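Local structure of hypothetical conserved protein TTC0263 (Thermus thermophilus, 2PL2) at residues 147-151 and 152-156; 136-139 and 140-144; 41-44 and 45-49. The protein is of unknown function but belongs to the tetratricopeptide repeat family, whose stacked antiparallel helices commonly form scaffolds that bind other proteins. All coordinates share one frame; numbering follows the deposited sequence.

Contact 1: 147-151 and 152-156; sequences LEDTP and EIRSA
Ser-155 N turns back to Pro-151 O, 2.9 Å away, in an i to i+4 bond that opens helix 151-164, just after Glu-148 has left the helical geometry of helix 134-147. Thr-150 is the N-cap: its OG1 accepts from Ile-153 N at 3.2 Å along a nearly straight bond of 165°. Threonine suits the place because its short hydroxyl can stand in for the carbonyl that the first turn lacks; with chi1 at 79°, OG1 sits between the backbone N and the carbonyl carbon and swings over the helix start. A water links the same OG1, 2.9 Å away, to Glu-152 OE1, to which it donates at 2.8 Å. Pro-151, having no N-H to leave unpaired, fits the first helical position. This is the tight turn between two consecutive antiparallel helices in a tetratricopeptide repeat fold. Ile-153 lies on the inner side, CG1 3.4 Å from Thr-150 OG1, and its aliphatic chain packs on Leu-122, Ala-144 and Leu-145. On another flank Arg-154 bends at chi2 and chi3 and folds back along the turn to form a salt bridge with Asp-149, NH1 lying 2.8 Å from OD2. Both hydrogen bonds in that pair are weak, and the carboxylate and guanidinium planes stand 47° apart. Each group has a further partner on helix 167-180: Asp-149 OD1 accepts from Gln-180 NE2, and Arg-154 NH2 donates to Gln-173 OE1.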
loop_
_atom_site.group_PDB
_atom_site.type_symbol
_atom_site.label_atom_id
_atom_site.label_comp_id
_atom_site.label_asym_id
_atom_site.label_seq_id
_atom_site.Cartn_x
_atom_site.Cartn_y
_atom_site.Cartn_z
ATOM N N LEU A 147 -25.658 4.477 9.245
ATOM C CA LEU A 147 -26.060 4.728 7.859
ATOM C C LEU A 147 -25.898 3.487 6.986
ATOM O O LEU A 147 -26.741 3.191 6.150
ATOM C CB LEU A 147 -25.227 5.865 7.272
ATOM C CG LEU A 147 -25.432 7.234 7.917
ATOM C CD1 LEU A 147 -24.341 8.189 7.463
ATOM C CD2 LEU A 147 -26.818 7.750 7.543
ATOM N N GLU A 148 -24.807 2.760 7.188
ATOM C CA GLU A 148 -24.536 1.553 6.407
ATOM C C GLU A 148 -23.804 0.559 7.288
ATOM O O GLU A 148 -22.629 0.760 7.571
ATOM C CB GLU A 148 -23.631 1.874 5.211
ATOM C CG GLU A 148 -24.195 2.837 4.202
ATOM C CD GLU A 148 -24.844 2.130 3.034
ATOM O OE1 GLU A 148 -24.238 1.158 2.534
ATOM O OE2 GLU A 148 -25.946 2.545 2.603
ATOM N N ASP A 149 -24.478 -0.498 7.732
ATOM C CA ASP A 149 -23.809 -1.502 8.561
ATOM C C ASP A 149 -23.077 -2.389 7.564
ATOM O O ASP A 149 -23.710 -3.057 6.749
ATOM C CB ASP A 149 -24.822 -2.343 9.350
ATOM C CG ASP A 149 -24.153 -3.316 10.317
ATOM O OD1 ASP A 149 -23.118 -3.917 9.957
ATOM O OD2 ASP A 149 -24.663 -3.495 11.442
ATOM N N THR A 150 -21.748 -2.386 7.605
ATOM C CA THR A 150 -20.996 -3.197 6.657
ATOM C C THR A 150 -19.756 -3.767 7.299
ATOM O O THR A 150 -19.338 -3.313 8.366
ATOM C CB THR A 150 -20.546 -2.375 5.428
ATOM O OG1 THR A 150 -19.388 -1.605 5.770
ATOM C CG2 THR A 150 -21.656 -1.441 4.966
ATOM N N PRO A 151 -19.150 -4.779 6.662
ATOM C CA PRO A 151 -17.939 -5.387 7.220
ATOM C C PRO A 151 -16.796 -4.385 7.305
ATOM O O PRO A 151 -16.078 -4.335 8.316
ATOM C CB PRO A 151 -17.649 -6.540 6.255
ATOM C CG PRO A 151 -19.023 -6.938 5.783
ATOM C CD PRO A 151 -19.685 -5.589 5.554
ATOM N N GLU A 152 -16.635 -3.586 6.247
ATOM C CA GLU A 152 -15.584 -2.575 6.223
ATOM C C GLU A 152 -15.692 -1.632 7.418
ATOM O O GLU A 152 -14.682 -1.317 8.050
ATOM C CB GLU A 152 -15.638 -1.770 4.919
ATOM C CG GLU A 152 -14.692 -0.556 4.901
ATOM C CD GLU A 152 -14.760 0.239 3.610
ATOM O OE1 GLU A 152 -15.878 0.493 3.111
ATOM O OE2 GLU A 152 -13.691 0.627 3.085
ATOM N N ILE A 153 -16.901 -1.183 7.751
ATOM C CA ILE A 153 -17.018 -0.277 8.883
ATOM C C ILE A 153 -16.881 -1.017 10.209
ATOM O O ILE A 153 -16.230 -0.507 11.128
ATOM C CB ILE A 153 -18.358 0.526 8.863
ATOM C CG1 ILE A 153 -18.594 1.186 7.485
ATOM C CG2 ILE A 153 -18.324 1.602 9.953
ATOM C CD1 ILE A 153 -17.600 2.329 7.206
ATOM N N ARG A 154 -17.477 -2.208 10.327
ATOM C CA ARG A 154 -17.333 -2.968 11.573
ATOM C C ARG A 154 -15.831 -3.115 11.854
ATOM O O ARG A 154 -15.414 -3.050 13.010
ATOM C CB ARG A 154 -17.952 -4.370 11.485
ATOM C CG ARG A 154 -19.335 -4.491 10.847
ATOM C CD ARG A 154 -20.483 -3.778 11.566
ATOM N NE ARG A 154 -20.401 -3.832 13.021
ATOM C CZ ARG A 154 -21.447 -3.965 13.832
ATOM N NH1 ARG A 154 -22.673 -4.082 13.345
ATOM N NH2 ARG A 154 -21.262 -3.920 15.139
ATOM N N SER A 155 -15.029 -3.294 10.796
ATOM C CA SER A 155 -13.566 -3.436 10.938
ATOM C C SER A 155 -12.882 -2.168 11.454
ATOM O O SER A 155 -11.990 -2.226 12.296
ATOM C CB SER A 155 -12.924 -3.807 9.608
ATOM O OG SER A 155 -13.708 -4.757 8.931
ATOM N N ALA A 156 -13.285 -1.015 10.931
ATOM C CA ALA A 156 -12.700 0.244 11.387
ATOM C C ALA A 156 -12.999 0.373 12.875
ATOM O O ALA A 156 -12.103 0.677 13.688
ATOM C CB ALA A 156 -13.297 1.410 10.623
HETATM O O HOH W 1 -18.562 -0.199 3.337
#

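Contact 2: 136-139 and 140-144; sequences KAEA and SLKQA
Glu-138 and Lys-142, one turn apart on helix 134-147, make the ionic part of the contact. Lys-142 NZ lies 2.7 Å from Glu-138 OE1 in a hydrogen-bonded salt bridge, approaching on the anti side of the carboxylate and 21° out of its plane. The two side chains run side by side and point the same way, both extended beyond CG. Glu-138 places its CG opposite the backbone N (chi1 175°), while Lys-142 has its CG opposite the carbonyl carbon, and together these torsions bring the charged ends level. Apolar contact accompanies the ion pair, with Lys-142 CE 3.5 Å from Glu-138 CG. OE1 also meets Arg-166 in a second salt bridge and receives a weak hydrogen bond from Tyr-161; Tyr-161 is on helix 151-164 and Arg-166 in the link just after it.

The hydrogen bonding is otherwise that of a regular alpha-helix, including Leu-141 N to Ala-137 O at 2.9 Å. The added bond is Ser-140 OG to Lys-136 O, 2.7 Å long. Ser-140 N reaches the same oxygen at 3.1 Å, from the opposite face of the carbonyl plane, and one acceptor therefore takes two donors. Serine suits this buried site, beside Arg-124 and Tyr-128, because its hydroxyl can be satisfied by its own helix.

Ala-137, Glu-138 and Leu-141 also lie against Leu-160 of the following helix, alanine allowing close approach and leucine filling the interface between the antiparallel pair.

The buried hydroxyl thus finds its partner within its own helix, while the ion pair lies at the partly exposed edge of the interface with helix 151-164, where two cations near Glu-138 OE1 would favour the ionised carboxylate.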
loop_
_atom_site.group_PDB
_atom_site.type_symbol
_atom_site.label_atom_id
_atom_site.label_comp_id
_atom_site.label_asym_id
_atom_site.label_seq_id
_atom_site.Cartn_x
_atom_site.Cartn_y
_atom_site.Cartn_z
ATOM N N LYS A 136 -14.300 11.192 19.577
ATOM C CA LYS A 136 -15.002 11.648 18.376
ATOM C C LYS A 136 -15.014 10.595 17.276
ATOM O O LYS A 136 -15.958 10.530 16.478
ATOM C CB LYS A 136 -14.365 12.939 17.830
ATOM C CG LYS A 136 -14.486 14.174 18.717
ATOM C CD LYS A 136 -14.243 15.434 17.876
ATOM C CE LYS A 136 -14.205 16.713 18.702
ATOM N NZ LYS A 136 -12.969 16.800 19.528
ATOM N N ALA A 137 -13.954 9.789 17.236
ATOM C CA ALA A 137 -13.817 8.729 16.242
ATOM C C ALA A 137 -14.940 7.694 16.334
ATOM O O ALA A 137 -15.522 7.305 15.321
ATOM C CB ALA A 137 -12.468 8.052 16.394
ATOM N N GLU A 138 -15.257 7.277 17.556
ATOM C CA GLU A 138 -16.296 6.275 17.791
ATOM C C GLU A 138 -17.674 6.762 17.340
ATOM O O GLU A 138 -18.409 6.057 16.639
ATOM C CB GLU A 138 -16.317 5.895 19.279
ATOM C CG GLU A 138 -17.444 4.938 19.681
ATOM C CD GLU A 138 -17.339 4.465 21.127
ATOM O OE1 GLU A 138 -18.150 3.600 21.521
ATOM O OE2 GLU A 138 -16.454 4.947 21.868
ATOM N N ALA A 139 -18.010 7.977 17.742
ATOM C CA ALA A 139 -19.278 8.593 17.378
ATOM C C ALA A 139 -19.430 8.680 15.852
ATOM O O ALA A 139 -20.500 8.389 15.308
ATOM C CB ALA A 139 -19.364 9.985 17.995
ATOM N N SER A 140 -18.361 9.078 15.158
ATOM C CA SER A 140 -18.394 9.192 13.703
ATOM C C SER A 140 -18.541 7.817 13.081
ATOM O O SER A 140 -19.325 7.629 12.149
ATOM C CB SER A 140 -17.110 9.839 13.190
ATOM O OG SER A 140 -16.764 10.958 13.976
ATOM N N LEU A 141 -17.774 6.855 13.590
ATOM C CA LEU A 141 -17.851 5.496 13.072
ATOM C C LEU A 141 -19.222 4.893 13.346
ATOM O O LEU A 141 -19.825 4.276 12.466
ATOM C CB LEU A 141 -16.743 4.630 13.671
ATOM C CG LEU A 141 -15.349 5.027 13.176
ATOM C CD1 LEU A 141 -14.315 4.004 13.643
ATOM C CD2 LEU A 141 -15.345 5.113 11.656
ATOM N N LYS A 142 -19.722 5.083 14.563
ATOM C CA LYS A 142 -21.043 4.573 14.901
ATOM C C LYS A 142 -22.023 5.255 13.973
ATOM O O LYS A 142 -22.968 4.636 13.480
ATOM C CB LYS A 142 -21.380 4.866 16.363
ATOM C CG LYS A 142 -20.580 3.998 17.303
ATOM C CD LYS A 142 -21.097 3.999 18.719
ATOM C CE LYS A 142 -20.314 2.981 19.545
ATOM N NZ LYS A 142 -20.746 2.897 20.973
ATOM N N GLN A 143 -21.773 6.534 13.716
ATOM C CA GLN A 143 -22.623 7.300 12.820
ATOM C C GLN A 143 -22.558 6.615 11.462
ATOM O O GLN A 143 -23.585 6.300 10.865
ATOM C CB GLN A 143 -22.115 8.741 12.714
ATOM C CG GLN A 143 -23.194 9.801 12.765
ATOM C CD GLN A 143 -24.291 9.578 11.742
ATOM O OE1 GLN A 143 -25.032 8.589 11.817
ATOM N NE2 GLN A 143 -24.414 10.501 10.786
ATOM N N ALA A 144 -21.337 6.362 10.995
ATOM C CA ALA A 144 -21.118 5.698 9.709
ATOM C C ALA A 144 -21.925 4.414 9.639
ATOM O O ALA A 144 -22.645 4.174 8.678
ATOM C CB ALA A 144 -19.633 5.385 9.521
#

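Contact 3: 41-44 and 45-49; sequences ALYW and LARTQ
Arg-47 runs beside Tyr-43 and Trp-44, all three side chains pointing the same way from helix 39-51. Its CG rests over one face of the Tyr-43 ring in a CH-pi contact, 4.1 Å from the centroid and displaced toward the rim, while Arg-47 CD comes to 3.1 Å from Tyr-43 CZ. Beyond a bend at chi3 (81°), the guanidinium turns toward the tryptophan, where NH1 comes obliquely to 3.0 Å from Trp-44 CZ3, the two planes 29° apart. Arginine suits the place because it offers both a greasy stem for one ring and a flat cation beside another.

The rings brace each other: Tyr-43 CE2 stands 3.6 Å above the plane of the indole, over its centre. Behind them, Thr-48 OG1 donates to Trp-44 O at 2.8 Å, which gives the buried hydroxyl a partner; Thr-48 N reaches the same oxygen from the opposite face of its plane.

Farther out, Tyr-16 meets Trp-44 edge-to-face and Phe-28 also packs on the indole. Tyr-43 and Ala-46 touch Val-78 of helix 73-88, while Leu-45 and Ala-41 pack on Leu-32. Such meeting of large and small residues at helix interfaces is characteristic of the tetratricopeptide repeat superhelix.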
loop_
_atom_site.group_PDB
_atom_site.type_symbol
_atom_site.label_atom_id
_atom_site.label_comp_id
_atom_site.label_asym_id
_atom_site.label_seq_id
_atom_site.Cartn_x
_atom_site.Cartn_y
_atom_site.Cartn_z
ATOM N N ALA A 41 -13.857 10.355 -13.922
ATOM C CA ALA A 41 -12.598 9.715 -14.296
ATOM C C ALA A 41 -11.472 10.228 -13.389
ATOM O O ALA A 41 -10.672 9.426 -12.890
ATOM C CB ALA A 41 -12.273 9.986 -15.764
ATOM N N LEU A 42 -11.433 11.548 -13.165
ATOM C CA LEU A 42 -10.419 12.192 -12.312
ATOM C C LEU A 42 -10.502 11.668 -10.893
ATOM O O LEU A 42 -9.498 11.543 -10.191
ATOM C CB LEU A 42 -10.625 13.711 -12.257
ATOM C CG LEU A 42 -10.190 14.649 -13.378
ATOM C CD1 LEU A 42 -10.661 16.073 -13.053
ATOM C CD2 LEU A 42 -8.675 14.617 -13.523
ATOM N N TYR A 43 -11.729 11.417 -10.459
ATOM C CA TYR A 43 -11.972 10.890 -9.125
ATOM C C TYR A 43 -11.331 9.504 -9.025
ATOM O O TYR A 43 -10.519 9.251 -8.134
ATOM C CB TYR A 43 -13.480 10.774 -8.859
ATOM C CG TYR A 43 -13.825 9.796 -7.748
ATOM C CD1 TYR A 43 -13.574 10.103 -6.412
ATOM C CD2 TYR A 43 -14.396 8.559 -8.044
ATOM C CE1 TYR A 43 -13.889 9.202 -5.394
ATOM C CE2 TYR A 43 -14.706 7.651 -7.043
ATOM C CZ TYR A 43 -14.456 7.976 -5.718
ATOM O OH TYR A 43 -14.775 7.066 -4.730
ATOM N N TRP A 44 -11.702 8.617 -9.946
ATOM C CA TRP A 44 -11.168 7.262 -9.942
ATOM C C TRP A 44 -9.663 7.265 -10.152
ATOM O O TRP A 44 -8.940 6.511 -9.498
ATOM C CB TRP A 44 -11.854 6.414 -11.004
ATOM C CG TRP A 44 -13.191 5.938 -10.561
ATOM C CD1 TRP A 44 -14.408 6.308 -11.059
ATOM C CD2 TRP A 44 -13.460 5.026 -9.486
ATOM N NE1 TRP A 44 -15.418 5.684 -10.359
ATOM C CE2 TRP A 44 -14.863 4.897 -9.390
ATOM C CE3 TRP A 44 -12.650 4.314 -8.599
ATOM C CZ2 TRP A 44 -15.469 4.077 -8.433
ATOM C CZ3 TRP A 44 -13.258 3.501 -7.645
ATOM C CH2 TRP A 44 -14.651 3.392 -7.570
ATOM N N LEU A 45 -9.199 8.121 -11.056
ATOM C CA LEU A 45 -7.777 8.253 -11.329
ATOM C C LEU A 45 -7.066 8.590 -10.027
ATOM O O LEU A 45 -6.083 7.951 -9.659
ATOM C CB LEU A 45 -7.526 9.374 -12.340
ATOM C CG LEU A 45 -6.049 9.734 -12.525
ATOM C CD1 LEU A 45 -5.337 8.617 -13.265
ATOM C CD2 LEU A 45 -5.929 11.046 -13.291
ATOM N N ALA A 46 -7.566 9.609 -9.340
ATOM C CA ALA A 46 -6.987 10.037 -8.079
ATOM C C ALA A 46 -6.993 8.902 -7.055
ATOM O O ALA A 46 -6.009 8.695 -6.352
ATOM C CB ALA A 46 -7.755 11.241 -7.534
ATOM N N ARG A 47 -8.111 8.183 -6.962
ATOM C CA ARG A 47 -8.227 7.077 -6.016
ATOM C C ARG A 47 -7.151 6.047 -6.305
ATOM O O ARG A 47 -6.493 5.541 -5.393
ATOM C CB ARG A 47 -9.603 6.419 -6.102
ATOM C CG ARG A 47 -10.686 7.118 -5.303
ATOM C CD ARG A 47 -11.924 6.245 -5.194
ATOM N NE ARG A 47 -11.818 5.219 -4.155
ATOM C CZ ARG A 47 -12.714 4.254 -3.964
ATOM N NH1 ARG A 47 -13.783 4.181 -4.747
ATOM N NH2 ARG A 47 -12.548 3.361 -2.992
ATOM N N THR A 48 -6.971 5.746 -7.582
ATOM C CA THR A 48 -5.964 4.784 -7.994
ATOM C C THR A 48 -4.546 5.294 -7.691
ATOM O O THR A 48 -3.664 4.507 -7.347
ATOM C CB THR A 48 -6.099 4.486 -9.481
ATOM O OG1 THR A 48 -7.472 4.191 -9.778
ATOM C CG2 THR A 48 -5.231 3.292 -9.859
ATOM N N GLN A 49 -4.337 6.604 -7.803
ATOM C CA GLN A 49 -3.035 7.199 -7.525
ATOM C C GLN A 49 -2.673 7.071 -6.048
ATOM O O GLN A 49 -1.516 6.842 -5.701
ATOM C CB GLN A 49 -3.030 8.676 -7.938
ATOM C CG GLN A 49 -3.221 8.899 -9.441
ATOM C CD GLN A 49 -3.218 10.360 -9.831
ATOM O OE1 GLN A 49 -3.937 11.166 -9.243
ATOM N NE2 GLN A 49 -2.419 10.709 -10.837
#

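Overall arrangement
Contact 2 lies on helix 134-147 and contact 1 on the loop and first turns of helix 151-164; they touch where Ile-153 and Ala-156 pack on Leu-141 and Ala-144, their centres about 11 Å apart. Contact 3, on helix 39-51, lies across the centre of the chain, its centre about 23 Å from that of contact 1 and about 26 Å from that of contact 2. Contact 1 is a surface turn, ruled by capping, water and a salt bridge, whereas contacts 2 and 3 are partly buried and run along single helices. The charge pairs of contacts 1 and 2 lie on exposed or partly exposed residues; contact 3, none of whose touching residues is fully exposed, relies on aromatic rings and an arginine stem.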